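Local structure of 462aa long hypothetical selenium-binding protein (Sulfolobus tokodaii, 2ECE) at residues S82-P87 / P91-R96; F97-G102 / I108-T113. The protein is a beta-propeller of unknown function that, as a member of the selenium-binding protein family, may bind selenium. One frame throughout, in Å; residues are numbered along the deposited sequence.

Contact 1: residues S82-P87 / P91-R96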
ATOM      1  N   SER A  82     -11.843 -10.324  -7.276  1.00 18.35           N
ATOM      2  CA  SER A  82     -11.661 -11.648  -7.877  1.00 19.35           C
ATOM      3  C   SER A  82     -11.741 -12.826  -6.905  1.00 19.67           C
ATOM      4  O   SER A  82     -12.085 -13.945  -7.300  1.00 17.49           O
ATOM      5  CB  SER A  82     -10.335 -11.695  -8.642  1.00 18.09           C
ATOM      6  OG  SER A  82     -10.367 -10.801  -9.744  1.00 20.12           O
ATOM      7  N   SER A  83     -11.424 -12.577  -5.639  1.00 19.00           N
ATOM      8  CA  SER A  83     -11.464 -13.624  -4.626  1.00 20.42           C
ATOM      9  C   SER A  83     -12.864 -14.221  -4.485  1.00 21.52           C
ATOM     10  O   SER A  83     -13.017 -15.313  -3.941  1.00 23.02           O
ATOM     11  CB  SER A  83     -11.010 -13.066  -3.278  1.00 19.11           C
ATOM     12  OG  SER A  83     -11.858 -12.000  -2.867  1.00 19.91           O
ATOM     13  N   ALA A  84     -13.877 -13.508  -4.978  1.00 21.61           N
ATOM     14  CA  ALA A  84     -15.260 -13.984  -4.895  1.00 22.71           C
ATOM     15  C   ALA A  84     -15.498 -15.233  -5.746  1.00 22.75           C
ATOM     16  O   ALA A  84     -16.476 -15.954  -5.540  1.00 22.83           O
ATOM     17  CB  ALA A  84     -16.227 -12.881  -5.327  1.00 21.50           C
ATOM     18  N   LEU A  85     -14.611 -15.472  -6.706  1.00 22.04           N
ATOM     19  CA  LEU A  85     -14.727 -16.632  -7.577  1.00 22.79           C
ATOM     20  C   LEU A  85     -14.143 -17.875  -6.910  1.00 24.82           C
ATOM     21  O   LEU A  85     -14.181 -18.970  -7.474  1.00 24.79           O
ATOM     22  CB  LEU A  85     -14.020 -16.367  -8.906  1.00 22.36           C
ATOM     23  CG  LEU A  85     -14.642 -15.260  -9.770  1.00 21.88           C
ATOM     24  CD1 LEU A  85     -13.801 -15.053 -11.018  1.00 22.76           C
ATOM     25  CD2 LEU A  85     -16.070 -15.637 -10.150  1.00 23.47           C
ATOM     26  N   CYS A  86     -13.601 -17.696  -5.708  1.00 24.57           N
ATOM     27  CA  CYS A  86     -13.035 -18.805  -4.947  1.00 25.46           C
ATOM     28  C   CYS A  86     -14.166 -19.749  -4.508  1.00 28.36           C
ATOM     29  O   CYS A  86     -15.315 -19.329  -4.365  1.00 26.29           O
ATOM     30  CB  CYS A  86     -12.327 -18.282  -3.693  1.00 25.61           C
ATOM     31  SG  CYS A  86     -10.835 -17.267  -3.970  1.00 24.16           S
ATOM     32  N   PRO A  87     -13.849 -21.033  -4.282  1.00 30.50           N
ATOM     33  CA  PRO A  87     -14.861 -22.004  -3.855  1.00 32.10           C
ATOM     34  C   PRO A  87     -15.747 -21.507  -2.713  1.00 32.50           C
ATOM     35  O   PRO A  87     -16.959 -21.719  -2.718  1.00 33.41           O
ATOM     36  CB  PRO A  87     -14.018 -23.206  -3.455  1.00 32.93           C
ATOM     37  CG  PRO A  87     -12.951 -23.191  -4.513  1.00 33.57           C
ATOM     38  CD  PRO A  87     -12.568 -21.708  -4.575  1.00 32.07           C
ATOM     39  N   PRO A  91     -22.041 -15.398  -2.250  1.00 42.18           N
ATOM     40  CA  PRO A  91     -22.943 -15.073  -3.353  1.00 42.19           C
ATOM     41  C   PRO A  91     -23.465 -13.642  -3.405  1.00 41.35           C
ATOM     42  O   PRO A  91     -23.639 -12.974  -2.382  1.00 41.56           O
ATOM     43  CB  PRO A  91     -24.069 -16.077  -3.159  1.00 42.83           C
ATOM     44  CG  PRO A  91     -24.219 -16.064  -1.670  1.00 42.76           C
ATOM     45  CD  PRO A  91     -22.766 -16.130  -1.192  1.00 42.62           C
ATOM     46  N   ASN A  92     -23.709 -13.194  -4.628  1.00 40.82           N
ATOM     47  CA  ASN A  92     -24.252 -11.874  -4.913  1.00 40.92           C
ATOM     48  C   ASN A  92     -23.482 -10.652  -4.433  1.00 39.18           C
ATOM     49  O   ASN A  92     -24.088  -9.656  -4.039  1.00 40.93           O
ATOM     50  CB  ASN A  92     -25.696 -11.793  -4.409  1.00 41.28           C
ATOM     51  CG  ASN A  92     -26.574 -12.878  -4.998  1.00 42.94           C
ATOM     52  OD1 ASN A  92     -26.551 -13.118  -6.207  1.00 43.12           O
ATOM     53  ND2 ASN A  92     -27.354 -13.541  -4.150  1.00 44.17           N
ATOM     54  N   ILE A  93     -22.156 -10.717  -4.440  1.00 37.27           N
ATOM     55  CA  ILE A  93     -21.378  -9.546  -4.064  1.00 34.40           C
ATOM     56  C   ILE A  93     -20.742  -9.077  -5.364  1.00 32.94           C
ATOM     57  O   ILE A  93     -20.441  -9.888  -6.235  1.00 33.31           O
ATOM     58  CB  ILE A  93     -20.285  -9.852  -3.007  1.00 34.40           C
ATOM     59  CG1 ILE A  93     -19.387 -11.000  -3.467  1.00 35.37           C
ATOM     60  CG2 ILE A  93     -20.938 -10.155  -1.671  1.00 34.99           C
ATOM     61  CD1 ILE A  93     -18.241 -11.291  -2.503  1.00 34.89           C
ATOM     62  N   GLU A  94     -20.570  -7.772  -5.514  1.00 31.92           N
ATOM     63  CA  GLU A  94     -19.987  -7.221  -6.728  1.00 31.09           C
ATOM     64  C   GLU A  94     -18.953  -6.161  -6.371  1.00 28.71           C
ATOM     65  O   GLU A  94     -19.009  -5.588  -5.286  1.00 27.53           O
ATOM     66  CB  GLU A  94     -21.096  -6.611  -7.602  1.00 33.21           C
ATOM     67  CG  GLU A  94     -21.897  -5.501  -6.923  1.00 37.65           C
ATOM     68  CD  GLU A  94     -23.066  -4.999  -7.768  1.00 39.46           C
ATOM     69  OE1 GLU A  94     -23.025  -5.160  -9.007  1.00 41.79           O
ATOM     70  OE2 GLU A  94     -24.018  -4.431  -7.194  1.00 38.99           O
ATOM     71  N   ARG A  95     -17.997  -5.920  -7.267  1.00 27.42           N
ATOM     72  CA  ARG A  95     -16.981  -4.897  -7.020  1.00 26.11           C
ATOM     73  C   ARG A  95     -17.730  -3.586  -7.189  1.00 25.96           C
ATOM     74  O   ARG A  95     -17.841  -3.058  -8.300  1.00 25.53           O
ATOM     75  CB  ARG A  95     -15.856  -4.981  -8.051  1.00 24.95           C
ATOM     76  CG  ARG A  95     -14.666  -4.091  -7.735  1.00 23.86           C
ATOM     77  CD  ARG A  95     -13.783  -3.906  -8.956  1.00 23.19           C
ATOM     78  NE  ARG A  95     -13.213  -5.153  -9.465  1.00 23.50           N
ATOM     79  CZ  ARG A  95     -12.125  -5.745  -8.982  1.00 23.45           C
ATOM     80  NH1 ARG A  95     -11.466  -5.214  -7.956  1.00 21.83           N
ATOM     81  NH2 ARG A  95     -11.680  -6.863  -9.541  1.00 20.62           N
ATOM     82  N   ARG A  96     -18.235  -3.055  -6.083  1.00 23.81           N
ATOM     83  CA  ARG A  96     -19.031  -1.844  -6.147  1.00 23.92           C
ATOM     84  C   ARG A  96     -18.635  -0.722  -5.200  1.00 21.84           C
ATOM     85  O   ARG A  96     -18.677   0.452  -5.571  1.00 21.72           O
ATOM     86  CB  ARG A  96     -20.495  -2.217  -5.905  1.00 24.54           C
ATOM     87  CG  ARG A  96     -21.425  -1.045  -5.799  1.00 27.03           C
ATOM     88  CD  ARG A  96     -22.866  -1.494  -5.814  1.00 28.11           C
ATOM     89  NE  ARG A  96     -23.748  -0.334  -5.823  1.00 32.31           N
ATOM     90  CZ  ARG A  96     -25.067  -0.394  -5.944  1.00 35.29           C
ATOM     91  NH1 ARG A  96     -25.675  -1.568  -6.065  1.00 36.77           N
ATOM     92  NH2 ARG A  96     -25.778   0.727  -5.956  1.00 37.62           N
TER
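A84 and I93 touch within a long loop of the beta-propeller that folds back on itself, the connection between strands 77-78 and 97-101, where a short 3-10 turn at 82-85 lies beside the irregular segment 91-96, extended from I93 to R95. The close part is a single apolar meeting: A84 CB points at the opposite segment and comes within 3.8 Å of I93 CD1, with I93 CG1 at 4.1 Å. I93 reaches across because CG1 lies between its own backbone N and carbonyl carbon (chi1 54°) and CD1 then continues in an extended line (chi2 177°). F12 also packs on A84. Toward S82 the fit is loose. The R95 side chain, bent at chi3 (-61°), brings NH2 obliquely to 4.1 Å from S82 N, and no hydrogen bond crosses between the segments. Instead, D457 OD2 bonds both R95 NH2, in a salt bridge, and S82 OG, which is also hydrogen-bonded to Y13 N. Outward, E94 turns away from the turn, and its OE2 forms a long, weak salt bridge with R96 NH1. Nearby, C86 carries a disulfide to C460. The turn itself is closed by L85 N donating to S82 O at 3.0 Å.

Contact 2: residues F97-G102 / I108-T113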
ATOM      1  N   PHE A  97     -18.242  -1.076  -3.984  1.00 19.81           N
ATOM      2  CA  PHE A  97     -17.901  -0.060  -3.000  1.00 19.83           C
ATOM      3  C   PHE A  97     -16.439   0.071  -2.631  1.00 18.88           C
ATOM      4  O   PHE A  97     -15.728  -0.925  -2.485  1.00 19.04           O
ATOM      5  CB  PHE A  97     -18.682  -0.312  -1.712  1.00 19.07           C
ATOM      6  CG  PHE A  97     -20.149  -0.538  -1.924  1.00 19.54           C
ATOM      7  CD1 PHE A  97     -20.643  -1.814  -2.162  1.00 19.52           C
ATOM      8  CD2 PHE A  97     -21.040   0.530  -1.878  1.00 19.52           C
ATOM      9  CE1 PHE A  97     -22.007  -2.026  -2.349  1.00 20.30           C
ATOM     10  CE2 PHE A  97     -22.405   0.332  -2.065  1.00 19.33           C
ATOM     11  CZ  PHE A  97     -22.889  -0.951  -2.300  1.00 20.54           C
ATOM     12  N   LEU A  98     -15.996   1.312  -2.476  1.00 17.65           N
ATOM     13  CA  LEU A  98     -14.637   1.565  -2.030  1.00 19.25           C
ATOM     14  C   LEU A  98     -14.787   1.599  -0.511  1.00 18.62           C
ATOM     15  O   LEU A  98     -15.687   2.266   0.014  1.00 18.72           O
ATOM     16  CB  LEU A  98     -14.122   2.923  -2.527  1.00 17.97           C
ATOM     17  CG  LEU A  98     -13.883   3.086  -4.033  1.00 18.77           C
ATOM     18  CD1 LEU A  98     -13.405   4.515  -4.316  1.00 18.97           C
ATOM     19  CD2 LEU A  98     -12.842   2.072  -4.505  1.00 17.27           C
ATOM     20  N   ILE A  99     -13.929   0.855   0.180  1.00 17.48           N
ATOM     21  CA  ILE A  99     -13.918   0.780   1.639  1.00 15.32           C
ATOM     22  C   ILE A  99     -12.732   1.670   2.015  1.00 17.01           C
ATOM     23  O   ILE A  99     -11.577   1.283   1.825  1.00 13.85           O
ATOM     24  CB  ILE A  99     -13.663  -0.675   2.101  1.00 15.52           C
ATOM     25  CG1 ILE A  99     -14.653  -1.616   1.411  1.00 15.90           C
ATOM     26  CG2 ILE A  99     -13.812  -0.795   3.607  1.00 13.98           C
ATOM     27  CD1 ILE A  99     -16.103  -1.320   1.730  1.00 15.34           C
ATOM     28  N   VAL A 100     -13.030   2.862   2.537  1.00 16.60           N
ATOM     29  CA  VAL A 100     -12.014   3.857   2.874  1.00 15.76           C
ATOM     30  C   VAL A 100     -11.898   4.171   4.362  1.00 16.38           C
ATOM     31  O   VAL A 100     -12.734   4.878   4.921  1.00 16.43           O
ATOM     32  CB  VAL A 100     -12.308   5.174   2.120  1.00 17.16           C
ATOM     33  CG1 VAL A 100     -11.190   6.190   2.364  1.00 16.10           C
ATOM     34  CG2 VAL A 100     -12.476   4.880   0.630  1.00 18.10           C
ATOM     35  N   PRO A 101     -10.830   3.680   5.014  1.00 16.52           N
ATOM     36  CA  PRO A 101     -10.644   3.925   6.443  1.00 15.95           C
ATOM     37  C   PRO A 101      -9.746   5.116   6.765  1.00 16.55           C
ATOM     38  O   PRO A 101      -8.942   5.552   5.937  1.00 15.41           O
ATOM     39  CB  PRO A 101     -10.030   2.616   6.919  1.00 15.29           C
ATOM     40  CG  PRO A 101      -9.062   2.330   5.791  1.00 16.57           C
ATOM     41  CD  PRO A 101      -9.902   2.632   4.542  1.00 16.15           C
ATOM     42  N   GLY A 102      -9.888   5.638   7.980  1.00 16.30           N
ATOM     43  CA  GLY A 102      -9.047   6.743   8.401  1.00 15.52           C
ATOM     44  C   GLY A 102      -7.908   6.156   9.214  1.00 16.98           C
ATOM     45  O   GLY A 102      -8.147   5.517  10.250  1.00 16.27           O
ATOM     46  N   ILE A 108     -14.642   4.470   9.024  1.00 20.04           N
ATOM     47  CA  ILE A 108     -14.683   3.733   7.757  1.00 19.56           C
ATOM     48  C   ILE A 108     -15.800   4.279   6.877  1.00 21.02           C
ATOM     49  O   ILE A 108     -16.962   4.348   7.298  1.00 21.61           O
ATOM     50  CB  ILE A 108     -14.951   2.225   7.944  1.00 19.71           C
ATOM     51  CG1 ILE A 108     -13.882   1.592   8.834  1.00 19.13           C
ATOM     52  CG2 ILE A 108     -14.938   1.519   6.569  1.00 20.04           C
ATOM     53  CD1 ILE A 108     -14.166   0.136   9.169  1.00 19.75           C
ATOM     54  N   TYR A 109     -15.449   4.686   5.664  1.00 18.93           N
ATOM     55  CA  TYR A 109     -16.452   5.177   4.732  1.00 19.53           C
ATOM     56  C   TYR A 109     -16.725   4.071   3.719  1.00 20.42           C
ATOM     57  O   TYR A 109     -15.808   3.338   3.322  1.00 21.80           O
ATOM     58  CB  TYR A 109     -15.950   6.417   3.986  1.00 19.74           C
ATOM     59  CG  TYR A 109     -15.603   7.586   4.876  1.00 20.33           C
ATOM     60  CD1 TYR A 109     -14.292   7.807   5.296  1.00 18.66           C
ATOM     61  CD2 TYR A 109     -16.584   8.491   5.275  1.00 21.22           C
ATOM     62  CE1 TYR A 109     -13.965   8.904   6.084  1.00 18.75           C
ATOM     63  CE2 TYR A 109     -16.269   9.590   6.067  1.00 20.49           C
ATOM     64  CZ  TYR A 109     -14.960   9.795   6.467  1.00 20.41           C
ATOM     65  OH  TYR A 109     -14.648  10.894   7.239  1.00 19.16           O
ATOM     66  N   ILE A 110     -17.983   3.946   3.315  1.00 20.33           N
ATOM     67  CA  ILE A 110     -18.384   2.967   2.312  1.00 19.81           C
ATOM     68  C   ILE A 110     -18.829   3.866   1.164  1.00 22.10           C
ATOM     69  O   ILE A 110     -19.846   4.562   1.271  1.00 22.01           O
ATOM     70  CB  ILE A 110     -19.578   2.111   2.786  1.00 20.52           C
ATOM     71  CG1 ILE A 110     -19.283   1.506   4.164  1.00 20.50           C
ATOM     72  CG2 ILE A 110     -19.847   1.002   1.777  1.00 20.45           C
ATOM     73  CD1 ILE A 110     -18.057   0.610   4.206  1.00 20.58           C
ATOM     74  N   ILE A 111     -18.059   3.862   0.079  1.00 21.39           N
ATOM     75  CA  ILE A 111     -18.341   4.718  -1.067  1.00 21.10           C
ATOM     76  C   ILE A 111     -18.778   3.931  -2.302  1.00 21.48           C
ATOM     77  O   ILE A 111     -18.020   3.134  -2.854  1.00 20.55           O
ATOM     78  CB  ILE A 111     -17.100   5.591  -1.380  1.00 20.49           C
ATOM     79  CG1 ILE A 111     -16.724   6.388  -0.127  1.00 19.64           C
ATOM     80  CG2 ILE A 111     -17.386   6.543  -2.540  1.00 22.89           C
ATOM     81  CD1 ILE A 111     -15.436   7.172  -0.239  1.00 19.18           C
ATOM     82  N   ASP A 112     -20.016   4.177  -2.724  1.00 20.54           N
ATOM     83  CA  ASP A 112     -20.628   3.503  -3.867  1.00 22.37           C
ATOM     84  C   ASP A 112     -20.148   4.086  -5.199  1.00 22.12           C
ATOM     85  O   ASP A 112     -20.233   5.292  -5.418  1.00 24.42           O
ATOM     86  CB  ASP A 112     -22.151   3.643  -3.762  1.00 22.80           C
ATOM     87  CG  ASP A 112     -22.901   2.665  -4.652  1.00 25.37           C
ATOM     88  OD1 ASP A 112     -22.266   2.002  -5.500  1.00 25.43           O
ATOM     89  OD2 ASP A 112     -24.138   2.563  -4.503  1.00 24.01           O
ATOM     90  N   THR A 113     -19.653   3.231  -6.088  1.00 21.45           N
ATOM     91  CA  THR A 113     -19.181   3.687  -7.392  1.00 20.88           C
ATOM     92  C   THR A 113     -20.220   3.480  -8.500  1.00 23.02           C
ATOM     93  O   THR A 113     -19.936   3.717  -9.680  1.00 22.60           O
ATOM     94  CB  THR A 113     -17.888   2.967  -7.808  1.00 20.25           C
ATOM     95  OG1 THR A 113     -18.123   1.556  -7.883  1.00 20.19           O
ATOM     96  CG2 THR A 113     -16.776   3.255  -6.811  1.00 20.99           C
TER
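F97 lies across D112 at one end of an antiparallel beta hairpin, strands 97-101 and 108-112, whose short axes run 160° apart. The register rests on four backbone hydrogen bonds in two hydrogen-bonded pairs, L98 with I111 and V100 with Y109; the shortest joins L98 N to I111 O at 2.7 Å. The Y109 N to V100 O bond is straight at the hydrogen, yet its donor stands well above the carbonyl plane.

Followed outward, F97 CB lies 3.7 Å from I111 O and also near I110 CG2, and CG stays near that same methyl. CD2 then passes 3.6 Å from D112 CA, and CE2 reaches 3.5 Å from D112 CG. With CG anti to the carbonyl carbon (chi1 -49°), the ring crosses D112 obliquely, its plane 42° from that of the carboxylate. The ring also stacks edge-to-face with F174. An alanine here would remove the ring and is likely to leave F174 without its stacking partner and D112 less covered on that side. R96 NE forms a salt bridge with D112 OD1.

On the face shared with F97, I99 CD1 meets I110 CD1 at 3.7 Å, the two chains running side by side. On the other face V100 CG2 approaches I111 CD1 at 3.8 Å, while the edge of the Y109 ring takes V100 O near its plane.

The hairpin forms the middle of a four-stranded propeller blade, between strands 77-78 and 121-126, and I99, P101 and I108 pack against strand 140-145 of the neighbouring blade.

The two contacts follow one another along the chain, with no residue between them: R96 ends the loop segment and F97 begins the strand. Their centres are about 17 Å apart. Contact 1 lies in the loop between the first two strands of one four-stranded antiparallel blade of the propeller, and contact 2 is the hairpin at that blade's centre. At the junction, besides the R96–D112 salt bridge, R96 O and T113 OG1 are 2.6 Å apart, a probable hydrogen bond. The end of the hairpin is thereby tied to the loop, which reaches the C-terminal region through D457 and C460, linking this propeller blade to the end of the chain.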